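Long-range contacts in Ara h 8 allergen isoform (Arachis hypogaea, PDB 6V8S), which belongs to the Bet v 1 (PR-10) family of plant defence proteins and allergens and probably binds small hydrophobic ligands in a large internal cavity: residues E7-S12 with G110-V115; T80-I85 with S99-L104. All coordinates share one frame; numbering follows the deposited sequence.

Interaction 1: E7-S12 with G110-V115; sequences EEESTS and GSKIKV. With 2AN (8-anilino-1-naphthalene sulfonate), chain T.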
loop_
_atom_site.group_PDB
_atom_site.type_symbol
_atom_site.label_atom_id
_atom_site.label_comp_id
_atom_site.label_asym_id
_atom_site.label_seq_id
_atom_site.Cartn_x
_atom_site.Cartn_y
_atom_site.Cartn_z
ATOM N N GLU A 7 14.126 2.940 -3.001
ATOM C CA GLU A 7 14.079 1.534 -3.493
ATOM C C GLU A 7 14.472 0.641 -2.337
ATOM O O GLU A 7 15.416 0.978 -1.661
ATOM C CB GLU A 7 15.069 1.287 -4.629
ATOM C CG GLU A 7 14.632 1.943 -5.905
ATOM C CD GLU A 7 15.708 2.010 -6.966
ATOM O OE1 GLU A 7 16.893 1.597 -6.718
ATOM O OE2 GLU A 7 15.360 2.486 -8.039
ATOM N N GLU A 8 13.709 -0.415 -2.112
ATOM C CA GLU A 8 13.944 -1.346 -0.989
ATOM C C GLU A 8 13.637 -2.762 -1.452
ATOM O O GLU A 8 12.792 -2.930 -2.316
ATOM C CB GLU A 8 13.117 -0.899 0.225
ATOM C CG GLU A 8 13.781 0.159 1.047
ATOM C CD GLU A 8 15.184 -0.139 1.552
ATOM O OE1 GLU A 8 15.567 0.647 2.394
ATOM O OE2 GLU A 8 15.863 -1.207 1.236
ATOM N N GLU A 9 14.274 -3.713 -0.814
ATOM C CA GLU A 9 14.017 -5.165 -0.941
ATOM C C GLU A 9 13.887 -5.731 0.462
ATOM O O GLU A 9 14.597 -5.255 1.365
ATOM C CB GLU A 9 15.173 -5.890 -1.630
ATOM C CG GLU A 9 15.298 -5.484 -3.070
ATOM C CD GLU A 9 16.291 -6.296 -3.913
ATOM O OE1 GLU A 9 16.717 -7.390 -3.473
ATOM O OE2 GLU A 9 16.631 -5.817 -5.008
ATOM N N SER A 10 13.021 -6.713 0.603
ATOM C CA SER A 10 12.851 -7.507 1.842
ATOM C C SER A 10 12.406 -8.905 1.397
ATOM O O SER A 10 12.154 -9.121 0.202
ATOM C CB SER A 10 11.822 -6.859 2.746
ATOM O OG SER A 10 10.637 -6.668 2.028
ATOM N N THR A 11 12.393 -9.856 2.323
ATOM C CA THR A 11 11.976 -11.235 2.015
ATOM C C THR A 11 10.816 -11.597 2.942
ATOM O O THR A 11 10.639 -10.958 3.979
ATOM C CB THR A 11 13.170 -12.171 2.140
ATOM O OG1 THR A 11 13.581 -12.044 3.503
ATOM C CG2 THR A 11 14.315 -11.866 1.180
ATOM N N SER A 12 10.040 -12.579 2.520
ATOM C CA SER A 12 8.939 -13.208 3.278
ATOM C C SER A 12 9.133 -14.715 3.148
ATOM O O SER A 12 9.558 -15.200 2.094
ATOM C CB SER A 12 7.624 -12.756 2.732
ATOM O OG SER A 12 6.532 -13.407 3.376
ATOM N N GLY A 110 10.107 -18.910 -0.340
ATOM C CA GLY A 110 9.306 -17.732 0.039
ATOM C C GLY A 110 9.314 -16.713 -1.093
ATOM O O GLY A 110 9.383 -17.117 -2.269
ATOM N N SER A 111 9.270 -15.433 -0.732
ATOM C CA SER A 111 9.169 -14.320 -1.707
ATOM C C SER A 111 10.272 -13.296 -1.435
ATOM O O SER A 111 10.509 -12.986 -0.260
ATOM C CB SER A 111 7.806 -13.681 -1.651
ATOM O OG SER A 111 6.783 -14.628 -1.884
ATOM N N LYS A 112 10.897 -12.793 -2.499
ATOM C CA LYS A 112 11.642 -11.513 -2.461
ATOM C C LYS A 112 10.685 -10.379 -2.852
ATOM O O LYS A 112 9.982 -10.513 -3.860
ATOM C CB LYS A 112 12.884 -11.602 -3.355
ATOM C CG LYS A 112 13.683 -10.314 -3.487
ATOM C CD LYS A 112 15.178 -10.505 -3.645
ATOM C CE LYS A 112 15.586 -11.555 -4.652
ATOM N NZ LYS A 112 16.110 -12.776 -3.994
ATOM N N ILE A 113 10.648 -9.321 -2.043
ATOM C CA ILE A 113 9.736 -8.163 -2.273
ATOM C C ILE A 113 10.573 -6.985 -2.774
ATOM O O ILE A 113 11.467 -6.553 -2.045
ATOM C CB ILE A 113 8.992 -7.800 -0.977
ATOM C CG1 ILE A 113 8.362 -9.033 -0.327
ATOM C CG2 ILE A 113 7.972 -6.709 -1.231
ATOM C CD1 ILE A 113 8.488 -9.061 1.166
ATOM N N LYS A 114 10.273 -6.494 -3.971
ATOM C CA LYS A 114 10.984 -5.329 -4.550
ATOM C C LYS A 114 10.012 -4.155 -4.591
ATOM O O LYS A 114 8.946 -4.305 -5.182
ATOM C CB LYS A 114 11.554 -5.632 -5.942
ATOM C CG LYS A 114 12.668 -6.655 -5.974
ATOM C CD LYS A 114 13.384 -6.676 -7.325
ATOM C CE LYS A 114 12.608 -7.470 -8.360
ATOM N NZ LYS A 114 13.443 -7.763 -9.572
ATOM N N VAL A 115 10.378 -3.064 -3.943
ATOM C CA VAL A 115 9.555 -1.843 -3.897
ATOM C C VAL A 115 10.337 -0.627 -4.429
ATOM O O VAL A 115 11.510 -0.443 -4.076
ATOM C CB VAL A 115 9.030 -1.601 -2.478
ATOM C CG1 VAL A 115 8.348 -0.251 -2.401
ATOM C CG2 VAL A 115 8.036 -2.695 -2.047
HETATM C C1 2AN T . 7.519 -0.680 1.366
HETATM C C2 2AN T . 6.557 -0.122 0.591
HETATM C C3 2AN T . 5.352 -0.783 0.342
HETATM C C4 2AN T . 5.158 -2.036 0.818
HETATM C C5 2AN T . 6.135 -2.668 1.611
HETATM C C6 2AN T . 5.915 -3.977 2.093
HETATM C C7 2AN T . 6.842 -4.617 2.834
HETATM C C8 2AN T . 8.049 -3.980 3.151
HETATM N N 2AN T . 8.670 0.048 1.625
HETATM S S 2AN T . 9.841 -2.005 3.189
HETATM C C9 2AN T . 8.296 -2.703 2.721
HETATM C C10 2AN T . 7.351 -1.997 1.909
HETATM C C11 2AN T . 8.734 1.456 1.768
HETATM C C12 2AN T . 9.955 2.098 1.600
HETATM C C13 2AN T . 10.055 3.478 1.753
HETATM C C14 2AN T . 8.948 4.218 2.098
HETATM C C15 2AN T . 7.735 3.585 2.297
HETATM C C16 2AN T . 7.623 2.216 2.125
HETATM O O1 2AN T . 10.535 -1.748 1.815
HETATM O O2 2AN T . 10.586 -3.015 3.876
HETATM O O3 2AN T . 9.581 -0.787 3.878
#

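Interaction 2: T80-I85 with S99-L104; sequences TYDYTI and SFKTKL. With 2AN (8-anilino-1-naphthalene sulfonate), chain Q.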
loop_
_atom_site.group_PDB
_atom_site.type_symbol
_atom_site.label_atom_id
_atom_site.label_comp_id
_atom_site.label_asym_id
_atom_site.label_seq_id
_atom_site.Cartn_x
_atom_site.Cartn_y
_atom_site.Cartn_z
ATOM N N THR A 80 2.854 -8.305 -9.740
ATOM C CA THR A 80 3.123 -6.858 -9.919
ATOM C C THR A 80 1.913 -6.083 -9.416
ATOM O O THR A 80 0.763 -6.421 -9.821
ATOM C CB THR A 80 3.455 -6.528 -11.385
ATOM O OG1 THR A 80 4.648 -7.238 -11.694
ATOM C CG2 THR A 80 3.704 -5.038 -11.607
ATOM N N TYR A 81 2.139 -5.102 -8.532
ATOM C CA TYR A 81 1.058 -4.222 -8.051
ATOM C C TYR A 81 1.613 -2.824 -7.850
ATOM O O TYR A 81 2.444 -2.629 -6.938
ATOM C CB TYR A 81 0.413 -4.790 -6.783
ATOM C CG TYR A 81 -0.797 -4.022 -6.339
ATOM C CD1 TYR A 81 -1.850 -3.812 -7.210
ATOM C CD2 TYR A 81 -0.902 -3.512 -5.047
ATOM C CE1 TYR A 81 -2.988 -3.124 -6.826
ATOM C CE2 TYR A 81 -2.002 -2.797 -4.648
ATOM C CZ TYR A 81 -3.047 -2.618 -5.540
ATOM O OH TYR A 81 -4.190 -1.963 -5.193
ATOM N N ASP A 82 1.186 -1.894 -8.707
ATOM C CA ASP A 82 1.618 -0.477 -8.679
ATOM C C ASP A 82 0.373 0.355 -8.375
ATOM O O ASP A 82 -0.656 0.132 -9.017
ATOM C CB ASP A 82 2.268 -0.029 -9.980
ATOM C CG ASP A 82 3.449 -0.871 -10.450
ATOM O OD1 ASP A 82 3.963 -1.692 -9.681
ATOM O OD2 ASP A 82 3.840 -0.721 -11.612
ATOM N N TYR A 83 0.470 1.282 -7.439
ATOM C CA TYR A 83 -0.684 2.049 -6.945
ATOM C C TYR A 83 -0.206 3.374 -6.369
ATOM O O TYR A 83 0.953 3.483 -5.953
ATOM C CB TYR A 83 -1.478 1.229 -5.915
ATOM C CG TYR A 83 -0.705 0.883 -4.673
ATOM C CD1 TYR A 83 0.110 -0.215 -4.626
ATOM C CD2 TYR A 83 -0.776 1.690 -3.541
ATOM C CE1 TYR A 83 0.864 -0.519 -3.499
ATOM C CE2 TYR A 83 -0.026 1.415 -2.410
ATOM C CZ TYR A 83 0.794 0.310 -2.394
ATOM O OH TYR A 83 1.492 0.026 -1.256
ATOM N N THR A 84 -1.099 4.356 -6.336
ATOM C CA THR A 84 -0.825 5.733 -5.913
ATOM C C THR A 84 -1.783 6.067 -4.768
ATOM O O THR A 84 -2.992 5.788 -4.922
ATOM C CB THR A 84 -0.928 6.671 -7.129
ATOM O OG1 THR A 84 0.146 6.348 -8.021
ATOM C CG2 THR A 84 -0.828 8.127 -6.757
ATOM N N ILE A 85 -1.264 6.606 -3.668
ATOM C CA ILE A 85 -2.112 7.168 -2.584
ATOM C C ILE A 85 -2.136 8.691 -2.730
ATOM O O ILE A 85 -1.024 9.331 -2.833
ATOM C CB ILE A 85 -1.635 6.719 -1.196
ATOM C CG1 ILE A 85 -1.572 5.199 -1.090
ATOM C CG2 ILE A 85 -2.578 7.263 -0.113
ATOM C CD1 ILE A 85 -0.915 4.695 0.201
ATOM N N SER A 99 3.508 7.366 -4.917
ATOM C CA SER A 99 3.328 6.260 -5.888
ATOM C C SER A 99 4.227 5.081 -5.495
ATOM O O SER A 99 5.444 5.279 -5.200
ATOM C CB SER A 99 3.569 6.761 -7.305
ATOM O OG SER A 99 4.956 6.996 -7.450
ATOM N N PHE A 100 3.655 3.896 -5.495
ATOM C CA PHE A 100 4.303 2.614 -5.108
ATOM C C PHE A 100 4.355 1.710 -6.339
ATOM O O PHE A 100 3.350 1.588 -7.085
ATOM C CB PHE A 100 3.503 1.920 -4.000
ATOM C CG PHE A 100 3.425 2.671 -2.710
ATOM C CD1 PHE A 100 2.450 3.626 -2.497
ATOM C CD2 PHE A 100 4.300 2.406 -1.676
ATOM C CE1 PHE A 100 2.380 4.338 -1.314
ATOM C CE2 PHE A 100 4.190 3.059 -0.459
ATOM C CZ PHE A 100 3.253 4.058 -0.307
ATOM N N LYS A 101 5.507 1.097 -6.551
ATOM C CA LYS A 101 5.686 -0.011 -7.514
ATOM C C LYS A 101 6.167 -1.219 -6.723
ATOM O O LYS A 101 7.231 -1.088 -6.085
ATOM C CB LYS A 101 6.671 0.386 -8.611
ATOM C CG LYS A 101 6.272 1.618 -9.408
ATOM C CD LYS A 101 7.221 1.812 -10.614
ATOM C CE LYS A 101 6.894 0.780 -11.668
ATOM N NZ LYS A 101 8.079 0.352 -12.448
ATOM N N THR A 102 5.383 -2.297 -6.681
ATOM C CA THR A 102 5.717 -3.486 -5.877
ATOM C C THR A 102 5.818 -4.682 -6.827
ATOM O O THR A 102 5.008 -4.781 -7.784
ATOM C CB THR A 102 4.727 -3.704 -4.716
ATOM O OG1 THR A 102 3.492 -4.251 -5.184
ATOM C CG2 THR A 102 4.414 -2.444 -3.939
ATOM N N LYS A 103 6.741 -5.594 -6.543
ATOM C CA LYS A 103 6.915 -6.834 -7.330
ATOM C C LYS A 103 7.414 -7.910 -6.375
ATOM O O LYS A 103 8.342 -7.627 -5.610
ATOM C CB LYS A 103 7.898 -6.586 -8.484
ATOM C CG LYS A 103 7.962 -7.708 -9.506
ATOM C CD LYS A 103 9.072 -7.559 -10.552
ATOM C CE LYS A 103 9.443 -8.928 -11.097
ATOM N NZ LYS A 103 9.936 -8.894 -12.500
ATOM N N LEU A 104 6.780 -9.074 -6.381
ATOM C CA LEU A 104 7.250 -10.272 -5.666
ATOM C C LEU A 104 7.990 -11.172 -6.680
ATOM O O LEU A 104 7.658 -11.149 -7.860
ATOM C CB LEU A 104 6.077 -11.022 -5.054
ATOM C CG LEU A 104 5.088 -10.181 -4.253
ATOM C CD1 LEU A 104 4.032 -11.134 -3.643
ATOM C CD2 LEU A 104 5.756 -9.280 -3.204
HETATM C C1 2AN Q . -3.272 5.451 4.860
HETATM C C2 2AN Q . -4.122 4.399 4.949
HETATM C C3 2AN Q . -3.800 3.135 4.439
HETATM C C4 2AN Q . -2.569 2.909 3.931
HETATM C C5 2AN Q . -1.633 3.966 3.809
HETATM C C6 2AN Q . -0.376 3.703 3.224
HETATM C C7 2AN Q . 0.530 4.674 3.072
HETATM C C8 2AN Q . 0.232 5.983 3.473
HETATM N N 2AN Q . -3.656 6.689 5.403
HETATM S S 2AN Q . -1.158 7.994 4.495
HETATM C C9 2AN Q . -0.945 6.287 4.105
HETATM C C10 2AN Q . -1.965 5.283 4.264
HETATM C C11 2AN Q . -4.926 7.093 5.876
HETATM C C12 2AN Q . -4.976 8.089 6.848
HETATM C C13 2AN Q . -6.197 8.545 7.323
HETATM C C14 2AN Q . -7.371 8.033 6.834
HETATM C C15 2AN Q . -7.336 7.054 5.867
HETATM C C16 2AN Q . -6.123 6.587 5.379
HETATM O O1 2AN Q . -1.469 8.097 6.037
HETATM O O2 2AN Q . 0.093 8.663 4.292
HETATM O O3 2AN Q . -2.269 8.452 3.717
HETATM O O HOH W 1 6.510 -3.235 -9.858
#

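Interaction 1: E7-S12 with G110-V115
Glu8, Ser10 and Ser12 pair with Val115, Ile113 and Ser111 in an antiparallel strand contact at one margin of the seven-stranded sheet of the Bet v 1 fold, where the first strand, 3-12, lies against the last, 110-121. Each of these three pairs is closed by two backbone bonds; the shortest runs from Ile113 N to Ser10 O, 2.7 Å and nearly straight at 172°. Glu9 and Thr11 alternate with them and sit opposite Lys114 and Lys112 on the other face. There Glu9 leans along Lys114, both chains pointing the same way, and crosses Lys112, its OE1 3.5 Å from Lys112 CD. These are contacts with the aliphatic parts of the lysines; the amino group of Lys114 pairs with Glu105 instead. On the face turned to the long C-terminal helix 129-152, Ser12 OG bonds to Glu147, and a bound 8-anilino-1-naphthalene sulfonate lies against the sheet. Val115 CG1 is 3.5 Å from its naphthalene carbon C2. Also on this face, Ser10 has OG tucked between the backbone N and the carbonyl carbon (chi1 54°). That torsion lays the buried hydroxyl, which has no polar partner in the model, against a methyl group, with Ser10 OG 3.3 Å from Ile113 CD1.

Interaction 2: T80-I85 with S99-L104
Tyr83 and Phe100 face each other across a hydrogen-bonded antiparallel pair, and their rings supply most of the apolar contact. The planes are almost parallel, 11° apart, but slid so far that the rings barely overlap. Phe100 CB lies over one face of the tyrosine ring, 3.7 Å from its centroid, a CH-pi contact, while Tyr83 OH sits above the phenylalanine ring near its rim. The first torsion of Tyr83 (chi1 63°) sets CG between its backbone N and carbonyl carbon and swings the ring across toward the neighbouring strand. Ile85 crosses the same phenylalanine, with Ile85 CD1 3.6 Å from Phe100 CE1; this methyl also meets the naphthalene of a bound 8-anilino-1-naphthalene sulfonate.

The two strands form the hairpin 80-86/95-107 within the curved sheet of the Bet v 1 fold, and these aromatic side chains lie on its concave, ligand-binding side. Phe100 also touches Val135 and Ser139 of helix 129-152, and the Tyr83 ring stacks on His69.

Among the polar contacts, Tyr81 O is gripped twice by one residue. Thr102 OG1 donates to Tyr81 O at 2.6 Å, in the carbonyl plane and on a lone pair, whereas Thr102 N approaches the same oxygen from above that plane, 41° out of it. Thr102 N also makes a weak bond to Asp82 OD1, and a water donates to that carboxylate oxygen and, weakly, to Thr102 O.

On the face opposite the Tyr83 and Phe100 rings, the carboxylate of Asp82 crosses the Lys101 chain, Asp82 OD2 coming within 3.4 Å of Lys101 CE, yet the same OD2 stays 4.5 Å from Lys101 NZ, beyond a salt bridge.

Overall arrangement
Both contacts belong to one antiparallel sheet, joined through neighbouring strands 95-107 and 110-121: Lys114 N lies 2.8 Å from Lys103 O, a probable hydrogen bond, and Ile113 and Val115 pack on Leu104 and Thr102. Along the chain, interaction 2 is nested inside the loop closed by interaction 1. Both are partly buried. Interaction 1 pairs an outermost strand with its neighbour, its centre about 14 Å from the centre of the chain and more of its residues exposed; it relies mainly on paired backbone bonds, with acidic and lysine chains on one face. Interaction 2 lies deeper, centre to centre about 7 Å, and adds aromatic packing and a side-chain bond to a carbonyl. Each meets a different bound 8-anilino-1-naphthalene sulfonate.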